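Local coordinates for protein aerobactin synthase IucC (Klebsiella pneumoniae, PDB 6CN7) that probably joins a second N-acetyl-N-hydroxylysine to N-citryl-N-acetyl-N-hydroxylysine at the cost of ATP, completing the siderophore aerobactin, at residues F10-L15 and V74-L79; V16-A21 and A142-R147; A46-S51 and Q65-A70. The protein carries 5 engineered substitutions. All coordinates share one frame; numbering follows the deposited sequence.

Interaction 1: residues F10-L15 and V74-L79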
loop_
_atom_site.group_PDB
_atom_site.type_symbol
_atom_site.label_atom_id
_atom_site.label_comp_id
_atom_site.label_asym_id
_atom_site.label_seq_id
_atom_site.Cartn_x
_atom_site.Cartn_y
_atom_site.Cartn_z
ATOM N N PHE A 10 10.232 29.047 -5.596
ATOM C CA PHE A 10 11.547 28.710 -6.128
ATOM C C PHE A 10 11.548 27.319 -6.747
ATOM O O PHE A 10 12.110 27.111 -7.828
ATOM C CB PHE A 10 12.601 28.803 -5.025
ATOM C CG PHE A 10 13.985 28.428 -5.475
ATOM C CD1 PHE A 10 14.800 29.356 -6.102
ATOM C CD2 PHE A 10 14.473 27.148 -5.266
ATOM C CE1 PHE A 10 16.074 29.014 -6.516
ATOM C CE2 PHE A 10 15.747 26.800 -5.676
ATOM C CZ PHE A 10 16.548 27.735 -6.303
ATOM N N VAL A 11 10.916 26.352 -6.082
ATOM C CA VAL A 11 10.936 24.981 -6.580
ATOM C C VAL A 11 10.096 24.859 -7.846
ATOM O O VAL A 11 10.437 24.096 -8.759
ATOM C CB VAL A 11 10.465 24.013 -5.480
ATOM C CG1 VAL A 11 10.389 22.595 -6.010
ATOM C CG2 VAL A 11 11.418 24.063 -4.299
ATOM N N ASN A 12 8.986 25.598 -7.922
ATOM C CA ASN A 12 8.165 25.561 -9.127
ATOM C C ASN A 12 8.877 26.225 -10.299
ATOM O O ASN A 12 8.803 25.737 -11.433
ATOM C CB ASN A 12 6.816 26.233 -8.871
ATOM C CG ASN A 12 5.749 25.247 -8.437
ATOM O OD1 ASN A 12 5.131 24.576 -9.265
ATOM N ND2 ASN A 12 5.524 25.157 -7.132
ATOM N N ARG A 13 9.572 27.337 -10.049
ATOM C CA ARG A 13 10.304 28.008 -11.120
ATOM C C ARG A 13 11.428 27.128 -11.650
ATOM O O ARG A 13 11.607 26.999 -12.866
ATOM C CB ARG A 13 10.855 29.344 -10.625
ATOM C CG ARG A 13 9.793 30.413 -10.475
ATOM C CD ARG A 13 10.378 31.771 -10.129
ATOM N NE ARG A 13 9.320 32.770 -10.005
ATOM C CZ ARG A 13 8.884 33.539 -10.999
ATOM N NH1 ARG A 13 9.417 33.450 -12.211
ATOM N NH2 ARG A 13 7.907 34.409 -10.778
ATOM N N GLN A 14 12.197 26.510 -10.750
ATOM C CA GLN A 14 13.279 25.636 -11.190
ATOM C C GLN A 14 12.744 24.494 -12.046
ATOM O O GLN A 14 13.349 24.133 -13.062
ATOM C CB GLN A 14 14.040 25.088 -9.982
ATOM C CG GLN A 14 14.707 26.155 -9.116
ATOM C CD GLN A 14 15.923 26.779 -9.767
ATOM O OE1 GLN A 14 15.918 27.960 -10.109
ATOM N NE2 GLN A 14 16.981 25.994 -9.931
ATOM N N LEU A 15 11.606 23.913 -11.656
ATOM C CA LEU A 15 11.076 22.781 -12.404
ATOM C C LEU A 15 10.530 23.218 -13.759
ATOM O O LEU A 15 10.753 22.542 -14.770
ATOM C CB LEU A 15 9.994 22.066 -11.589
ATOM C CG LEU A 15 9.366 20.840 -12.261
ATOM C CD1 LEU A 15 10.430 19.838 -12.687
ATOM C CD2 LEU A 15 8.357 20.172 -11.337
ATOM N N VAL A 74 3.661 31.191 -11.839
ATOM C CA VAL A 74 4.553 30.224 -12.467
ATOM C C VAL A 74 4.500 28.934 -11.656
ATOM O O VAL A 74 5.072 28.848 -10.567
ATOM C CB VAL A 74 5.982 30.767 -12.567
ATOM C CG1 VAL A 74 6.903 29.751 -13.231
ATOM C CG2 VAL A 74 5.987 32.077 -13.342
ATOM N N LEU A 75 3.811 27.925 -12.189
ATOM C CA LEU A 75 3.654 26.644 -11.517
ATOM C C LEU A 75 3.879 25.517 -12.513
ATOM O O LEU A 75 3.443 25.596 -13.666
ATOM C CB LEU A 75 2.261 26.516 -10.890
ATOM C CG LEU A 75 1.906 27.585 -9.855
ATOM C CD1 LEU A 75 0.433 27.497 -9.480
ATOM C CD2 LEU A 75 2.788 27.456 -8.621
ATOM N N ALA A 76 4.566 24.464 -12.059
ATOM C CA ALA A 76 4.776 23.298 -12.909
ATOM C C ALA A 76 3.450 22.655 -13.290
ATOM O O ALA A 76 3.272 22.202 -14.427
ATOM C CB ALA A 76 5.674 22.286 -12.200
ATOM N N GLN A 77 2.505 22.608 -12.348
ATOM C CA GLN A 77 1.190 22.054 -12.644
ATOM C C GLN A 77 0.551 22.763 -13.833
ATOM O O GLN A 77 -0.033 22.117 -14.712
ATOM C CB GLN A 77 0.300 22.159 -11.406
ATOM C CG GLN A 77 -1.085 21.578 -11.584
ATOM C CD GLN A 77 -2.173 22.627 -11.527
ATOM O OE1 GLN A 77 -2.036 23.710 -12.089
ATOM N NE2 GLN A 77 -3.266 22.310 -10.840
ATOM N N THR A 78 0.661 24.092 -13.884
ATOM C CA THR A 78 0.090 24.844 -14.996
ATOM C C THR A 78 0.729 24.433 -16.317
ATOM O O THR A 78 0.032 24.211 -17.314
ATOM C CB THR A 78 0.271 26.345 -14.757
ATOM O OG1 THR A 78 -0.228 26.689 -13.460
ATOM C CG2 THR A 78 -0.477 27.153 -15.809
ATOM N N LEU A 79 2.060 24.324 -16.341
ATOM C CA LEU A 79 2.747 23.944 -17.571
ATOM C C LEU A 79 2.340 22.545 -18.017
ATOM O O LEU A 79 2.113 22.308 -19.209
ATOM C CB LEU A 79 4.260 24.021 -17.373
ATOM C CG LEU A 79 5.109 23.500 -18.538
ATOM C CD1 LEU A 79 4.826 24.284 -19.815
ATOM C CD2 LEU A 79 6.579 23.561 -18.186
#

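Interaction 2: residues V16-A21 and A142-R147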
loop_
_atom_site.group_PDB
_atom_site.type_symbol
_atom_site.label_atom_id
_atom_site.label_comp_id
_atom_site.label_asym_id
_atom_site.label_seq_id
_atom_site.Cartn_x
_atom_site.Cartn_y
_atom_site.Cartn_z
ATOM N N VAL A 16 9.809 24.342 -13.804
ATOM C CA VAL A 16 9.318 24.857 -15.081
ATOM C C VAL A 16 10.485 25.102 -16.030
ATOM O O VAL A 16 10.439 24.730 -17.209
ATOM C CB VAL A 16 8.489 26.137 -14.861
ATOM C CG1 VAL A 16 8.211 26.848 -16.189
ATOM C CG2 VAL A 16 7.177 25.801 -14.166
ATOM N N ALA A 17 11.549 25.733 -15.531
ATOM C CA ALA A 17 12.712 25.998 -16.371
ATOM C C ALA A 17 13.346 24.701 -16.856
ATOM O O ALA A 17 13.748 24.597 -18.022
ATOM C CB ALA A 17 13.732 26.840 -15.604
ATOM N N LYS A 18 13.441 23.700 -15.980
ATOM C CA LYS A 18 13.981 22.410 -16.396
ATOM C C LYS A 18 13.109 21.776 -17.473
ATOM O O LYS A 18 13.623 21.242 -18.462
ATOM C CB LYS A 18 14.108 21.479 -15.189
ATOM C CG LYS A 18 14.722 20.124 -15.515
ATOM C CD LYS A 18 14.775 19.214 -14.299
ATOM C CE LYS A 18 15.247 17.820 -14.688
ATOM N NZ LYS A 18 15.336 16.899 -13.521
ATOM N N MET A 19 11.785 21.833 -17.302
ATOM C CA MET A 19 10.877 21.253 -18.286
ATOM C C MET A 19 10.994 21.964 -19.630
ATOM O O MET A 19 11.151 21.320 -20.673
ATOM C CB MET A 19 9.437 21.315 -17.771
ATOM C CG MET A 19 9.174 20.467 -16.536
ATOM S SD MET A 19 7.571 20.817 -15.775
ATOM C CE MET A 19 6.447 20.232 -17.043
ATOM N N LEU A 20 10.908 23.295 -19.626
ATOM C CA LEU A 20 10.961 24.045 -20.878
ATOM C C LEU A 20 12.277 23.802 -21.607
ATOM O O LEU A 20 12.296 23.577 -22.823
ATOM C CB LEU A 20 10.773 25.540 -20.610
ATOM C CG LEU A 20 9.404 26.022 -20.123
ATOM C CD1 LEU A 20 9.467 27.506 -19.795
ATOM C CD2 LEU A 20 8.316 25.754 -21.157
ATOM N N ALA A 21 13.393 23.846 -20.877
ATOM C CA ALA A 21 14.699 23.743 -21.518
ATOM C C ALA A 21 14.907 22.372 -22.147
ATOM O O ALA A 21 15.416 22.272 -23.268
ATOM C CB ALA A 21 15.805 24.039 -20.506
ATOM N N ALA A 142 11.854 15.229 -16.439
ATOM C CA ALA A 142 11.158 16.367 -15.844
ATOM C C ALA A 142 10.769 16.094 -14.395
ATOM O O ALA A 142 10.953 16.953 -13.525
ATOM C CB ALA A 142 9.923 16.703 -16.679
ATOM N N PHE A 143 10.225 14.913 -14.116
ATOM C CA PHE A 143 9.779 14.537 -12.777
ATOM C C PHE A 143 10.668 13.393 -12.295
ATOM O O PHE A 143 10.264 12.232 -12.269
ATOM C CB PHE A 143 8.302 14.137 -12.804
ATOM C CG PHE A 143 7.425 15.111 -13.541
ATOM C CD1 PHE A 143 7.587 16.476 -13.373
ATOM C CD2 PHE A 143 6.450 14.661 -14.414
ATOM C CE1 PHE A 143 6.785 17.375 -14.054
ATOM C CE2 PHE A 143 5.644 15.555 -15.098
ATOM C CZ PHE A 143 5.811 16.912 -14.917
ATOM N N ASN A 144 11.894 13.734 -11.903
ATOM C CA ASN A 144 12.903 12.717 -11.629
ATOM C C ASN A 144 12.748 12.056 -10.264
ATOM O O ASN A 144 13.564 11.195 -9.923
ATOM C CB ASN A 144 14.308 13.315 -11.752
ATOM C CG ASN A 144 14.570 14.416 -10.744
ATOM O OD1 ASN A 144 13.733 14.710 -9.893
ATOM N ND2 ASN A 144 15.746 15.027 -10.834
ATOM N N LYS A 145 11.738 12.426 -9.475
ATOM C CA LYS A 145 11.466 11.750 -8.210
ATOM C C LYS A 145 10.076 11.131 -8.169
ATOM O O LYS A 145 9.648 10.666 -7.106
ATOM C CB LYS A 145 11.639 12.714 -7.037
ATOM C CG LYS A 145 13.056 13.224 -6.860
ATOM C CD LYS A 145 13.134 14.227 -5.727
ATOM C CE LYS A 145 14.470 14.942 -5.717
ATOM N NZ LYS A 145 14.619 15.829 -6.903
ATOM N N GLY A 146 9.354 11.122 -9.285
ATOM C CA GLY A 146 8.106 10.386 -9.340
ATOM C C GLY A 146 8.368 8.893 -9.294
ATOM O O GLY A 146 9.307 8.385 -9.906
ATOM N N ARG A 147 7.542 8.186 -8.527
ATOM C CA ARG A 147 7.708 6.744 -8.361
ATOM C C ARG A 147 6.320 6.140 -8.204
ATOM O O ARG A 147 5.667 6.334 -7.173
ATOM C CB ARG A 147 8.605 6.436 -7.167
ATOM C CG ARG A 147 9.960 7.157 -7.217
ATOM C CD ARG A 147 10.707 7.065 -5.910
ATOM N NE ARG A 147 12.035 7.684 -5.980
ATOM C CZ ARG A 147 12.336 8.913 -5.559
ATOM N NH1 ARG A 147 11.408 9.696 -5.020
ATOM N NH2 ARG A 147 13.579 9.363 -5.667
HETATM O O HOH W 1 12.990 16.737 -12.059
#

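Interaction 3: residues A46-S51 and Q65-A70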
loop_
_atom_site.group_PDB
_atom_site.type_symbol
_atom_site.label_atom_id
_atom_site.label_comp_id
_atom_site.label_asym_id
_atom_site.label_seq_id
_atom_site.Cartn_x
_atom_site.Cartn_y
_atom_site.Cartn_z
ATOM N N ALA A 46 -0.890 29.707 -24.272
ATOM C CA ALA A 46 0.036 30.271 -23.301
ATOM C C ALA A 46 1.358 30.583 -23.985
ATOM O O ALA A 46 1.747 29.917 -24.949
ATOM C CB ALA A 46 0.262 29.321 -22.120
ATOM N N GLN A 47 2.036 31.605 -23.469
ATOM C CA GLN A 47 3.359 32.000 -23.931
ATOM C C GLN A 47 4.266 32.161 -22.722
ATOM O O GLN A 47 3.908 32.849 -21.761
ATOM C CB GLN A 47 3.315 33.309 -24.725
ATOM C CG GLN A 47 4.694 33.852 -25.096
ATOM C CD GLN A 47 4.625 35.194 -25.787
ATOM O OE1 GLN A 47 4.141 36.172 -25.220
ATOM N NE2 GLN A 47 5.115 35.251 -27.019
ATOM N N TRP A 48 5.436 31.537 -22.781
ATOM C CA TRP A 48 6.438 31.628 -21.730
ATOM C C TRP A 48 7.573 32.521 -22.206
ATOM O O TRP A 48 8.137 32.292 -23.279
ATOM C CB TRP A 48 6.971 30.244 -21.355
ATOM C CG TRP A 48 5.960 29.417 -20.638
ATOM C CD1 TRP A 48 5.062 28.553 -21.195
ATOM C CD2 TRP A 48 5.728 29.382 -19.227
ATOM N NE1 TRP A 48 4.286 27.980 -20.218
ATOM C CE2 TRP A 48 4.676 28.472 -18.999
ATOM C CE3 TRP A 48 6.309 30.029 -18.133
ATOM C CZ2 TRP A 48 4.196 28.193 -17.723
ATOM C CZ3 TRP A 48 5.831 29.750 -16.867
ATOM C CH2 TRP A 48 4.785 28.841 -16.672
ATOM N N ARG A 49 7.892 33.540 -21.412
ATOM C CA ARG A 49 8.975 34.465 -21.704
ATOM C C ARG A 49 10.008 34.385 -20.588
ATOM O O ARG A 49 9.672 34.149 -19.423
ATOM C CB ARG A 49 8.454 35.900 -21.855
ATOM C CG ARG A 49 7.469 36.053 -23.008
ATOM C CD ARG A 49 6.905 37.459 -23.128
ATOM N NE ARG A 49 7.929 38.439 -23.489
ATOM C CZ ARG A 49 8.440 39.348 -22.666
ATOM N NH1 ARG A 49 8.031 39.436 -21.406
ATOM N NH2 ARG A 49 9.367 40.189 -23.109
ATOM N N PHE A 50 11.273 34.567 -20.955
ATOM C CA PHE A 50 12.368 34.361 -20.017
ATOM C C PHE A 50 13.668 34.800 -20.672
ATOM O O PHE A 50 13.723 35.073 -21.874
ATOM C CB PHE A 50 12.457 32.896 -19.583
ATOM C CG PHE A 50 12.635 31.935 -20.728
ATOM C CD1 PHE A 50 13.895 31.668 -21.239
ATOM C CD2 PHE A 50 11.541 31.301 -21.294
ATOM C CE1 PHE A 50 14.060 30.788 -22.290
ATOM C CE2 PHE A 50 11.703 30.420 -22.348
ATOM C CZ PHE A 50 12.964 30.164 -22.845
ATOM N N SER A 51 14.718 34.851 -19.860
ATOM C CA SER A 51 16.074 35.091 -20.327
ATOM C C SER A 51 16.847 33.782 -20.276
ATOM O O SER A 51 16.674 32.983 -19.349
ATOM C CB SER A 51 16.778 36.147 -19.472
ATOM O OG SER A 51 16.054 37.363 -19.475
ATOM N N GLN A 65 14.325 32.851 -12.557
ATOM C CA GLN A 65 13.679 34.021 -11.972
ATOM C C GLN A 65 12.983 34.874 -13.025
ATOM O O GLN A 65 12.026 35.588 -12.706
ATOM C CB GLN A 65 14.701 34.864 -11.207
ATOM C CG GLN A 65 15.084 34.290 -9.853
ATOM C CD GLN A 65 13.910 34.235 -8.893
ATOM O OE1 GLN A 65 13.129 35.184 -8.793
ATOM N NE2 GLN A 65 13.774 33.117 -8.188
ATOM N N THR A 66 13.437 34.816 -14.277
ATOM C CA THR A 66 12.849 35.626 -15.336
ATOM C C THR A 66 11.586 35.016 -15.932
ATOM O O THR A 66 10.939 35.668 -16.758
ATOM C CB THR A 66 13.871 35.848 -16.454
ATOM O OG1 THR A 66 14.156 34.600 -17.102
ATOM C CG2 THR A 66 15.163 36.431 -15.895
ATOM N N LEU A 67 11.220 33.797 -15.540
ATOM C CA LEU A 67 10.092 33.117 -16.164
ATOM C C LEU A 67 8.811 33.929 -16.018
ATOM O O LEU A 67 8.474 34.395 -14.925
ATOM C CB LEU A 67 9.910 31.727 -15.551
ATOM C CG LEU A 67 10.876 30.648 -16.043
ATOM C CD1 LEU A 67 10.764 29.408 -15.176
ATOM C CD2 LEU A 67 10.609 30.297 -17.502
ATOM N N ARG A 68 8.094 34.085 -17.131
ATOM C CA ARG A 68 6.809 34.767 -17.162
ATOM C C ARG A 68 5.846 33.987 -18.043
ATOM O O ARG A 68 6.213 33.549 -19.138
ATOM C CB ARG A 68 6.933 36.192 -17.712
ATOM C CG ARG A 68 7.774 37.126 -16.878
ATOM C CD ARG A 68 7.066 37.511 -15.594
ATOM N NE ARG A 68 7.816 38.528 -14.862
ATOM C CZ ARG A 68 8.793 38.268 -14.000
ATOM N NH1 ARG A 68 9.152 37.016 -13.747
ATOM N NH2 ARG A 68 9.416 39.265 -13.389
ATOM N N CYS A 69 4.615 33.813 -17.559
ATOM C CA CYS A 69 3.507 33.297 -18.366
ATOM C C CYS A 69 2.371 34.309 -18.237
ATOM O O CYS A 69 1.408 34.088 -17.500
ATOM C CB CYS A 69 3.077 31.906 -17.918
ATOM S SG CYS A 69 1.931 31.095 -19.062
ATOM N N ALA A 70 2.495 35.422 -18.958
ATOM C CA ALA A 70 1.531 36.511 -18.861
ATOM C C ALA A 70 1.526 37.019 -17.421
ATOM O O ALA A 70 2.510 37.624 -16.978
ATOM C CB ALA A 70 0.146 36.042 -19.319
#

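Interaction 1: residues F10-L15 and V74-L79
The side-chain oxygen N12 OD1 receives the backbone amide N of A76 at 2.9 Å in a nearly straight bond (164°), which lies in the carbonyl plane and uses a lone pair. A76 opens helix 76-87 just after L75, the N-cap, so its N-H has no carbonyl one turn earlier to meet, and an asparagine lent by the neighbouring helix supplies the acceptor. The other half of the amide, ND2, bonds to W8 O, and the two opposed bonds fix the flip of the amide. L75 reaches back over the same group, CD2 lying 3.7 Å from N12 CG. One turn further on, L15 sets its CD2 branch 3.5 Å from A76 CB; the small alanine lets the helices come close here. R13 stretches past V74 at about a right angle, so that the valine covers one guanidinium face, with CG2 3.9 Å from NH1. The arginine's polar end is used by D9, a salt bridge through NE, and by L67 O, bonded to NH1. L15, V74 and A76 suit this buried seam, an interhelical packing contact in which a side chain of helix 4-25 serves the N-terminus of helix 76-87.

Interaction 2: residues V16-A21 and A142-R147
K18 runs out fully extended, CG trans to the backbone N (chi1 -177°) and every later torsion likewise trans, to bring its ammonium to the loop, while N144 brings its amide alongside the ammonium with CG set between the backbone N and carbonyl carbon (chi1 63°). The two chains meet at about a right angle, K18 NZ lying 3.3 Å from N144 ND2. Both are donors, so this is no bond; what gathers them is a shared acceptor, H138 O. NZ also bonds to F141 O and to a water at 2.8 Å, and N144 N donates to the same water at 3.2 Å, a bridge from lysine to loop backbone. A long flexible lysine suits a place where a helix side chain must reach the loop carbonyls F141 O and H138 O. N144 OD1 takes a weak bond from K145 NZ, which also makes a salt bridge with D108. On the apolar side the M19 methyl curls to F143: SD is 3.9 Å from CE1 and CE 4.0 Å from CZ. The sulfur stands obliquely to the ring. Before it, M19 CG rests 3.8 Å from A142 CB, and A142 CB in turn lies above one face of the F143 ring, toward its rim. The arrangement is a Met-aromatic contact at F143, the first residue of a type I turn that runs to G146, docked on helix 4-25.

Interaction 3: residues A46-S51 and Q65-A70
One face of the W48 indole is covered by C69: CB stands 3.5 Å from the centroid of the six-membered ring, only 7° off its normal, a CH-pi contact. C69 SG, 4.0 Å from that centroid, adds a sulfur-aromatic contact over the same face. SG points there because it is trans to the backbone N (chi1 -169°). L67 CD2 and R68 O approach the indole obliquely, and NE1 bonds to Q82 OE1 on helix 76-87, which fixes the ring's rotation. F50 and L67 run side by side in the same direction, CD2 of the leucine 3.8 Å from F50 CB and oblique to the F50 ring. The backbones are joined by one antiparallel hydrogen-bonded pair: R49 N donates to R68 O and R68 N to R49 O, each at 2.8 Å. Where the regular pairing lapses, T66 replaces a carbonyl with its hydroxyl: OG1 accepts S51 N at 2.8 Å, almost straight at 174°, and passes its own bond to D63 O. The two arginines suit the exposed side, where R68 folds back so that NH1 bonds L67 O at 3.0 Å and R49 NH2 goes to Q34. With I41 and Y39 bonded to W48 and F50 from strand 38-43, segment 65-70 takes the other edge of the strand. Such chemistry implies a lightly bonded edge: two main-chain bonds and a hydroxyl set the alignment, while burial of indole, thiol and leucine on the helix-facing side supplies most of the apolar contact.

Helix 4-25 is common ground: interactions 1 and 2 use successive turns of it, and interaction 3 packs against it through W48 and L67. The first two are buried, whereas the third is partly buried, with arginines outside and aromatics inside. L79 and M19 touch between interactions 1 and 2, and V16 of interaction 2 packs on both W48 and L67 of interaction 3, so the helix meets strand and loop together. Chemistry follows place: a side-chain amide meets a helix start in interaction 1, a lysine and a water meet loop backbone in interaction 2, and strand-type main-chain bonds dominate the polar side of interaction 3.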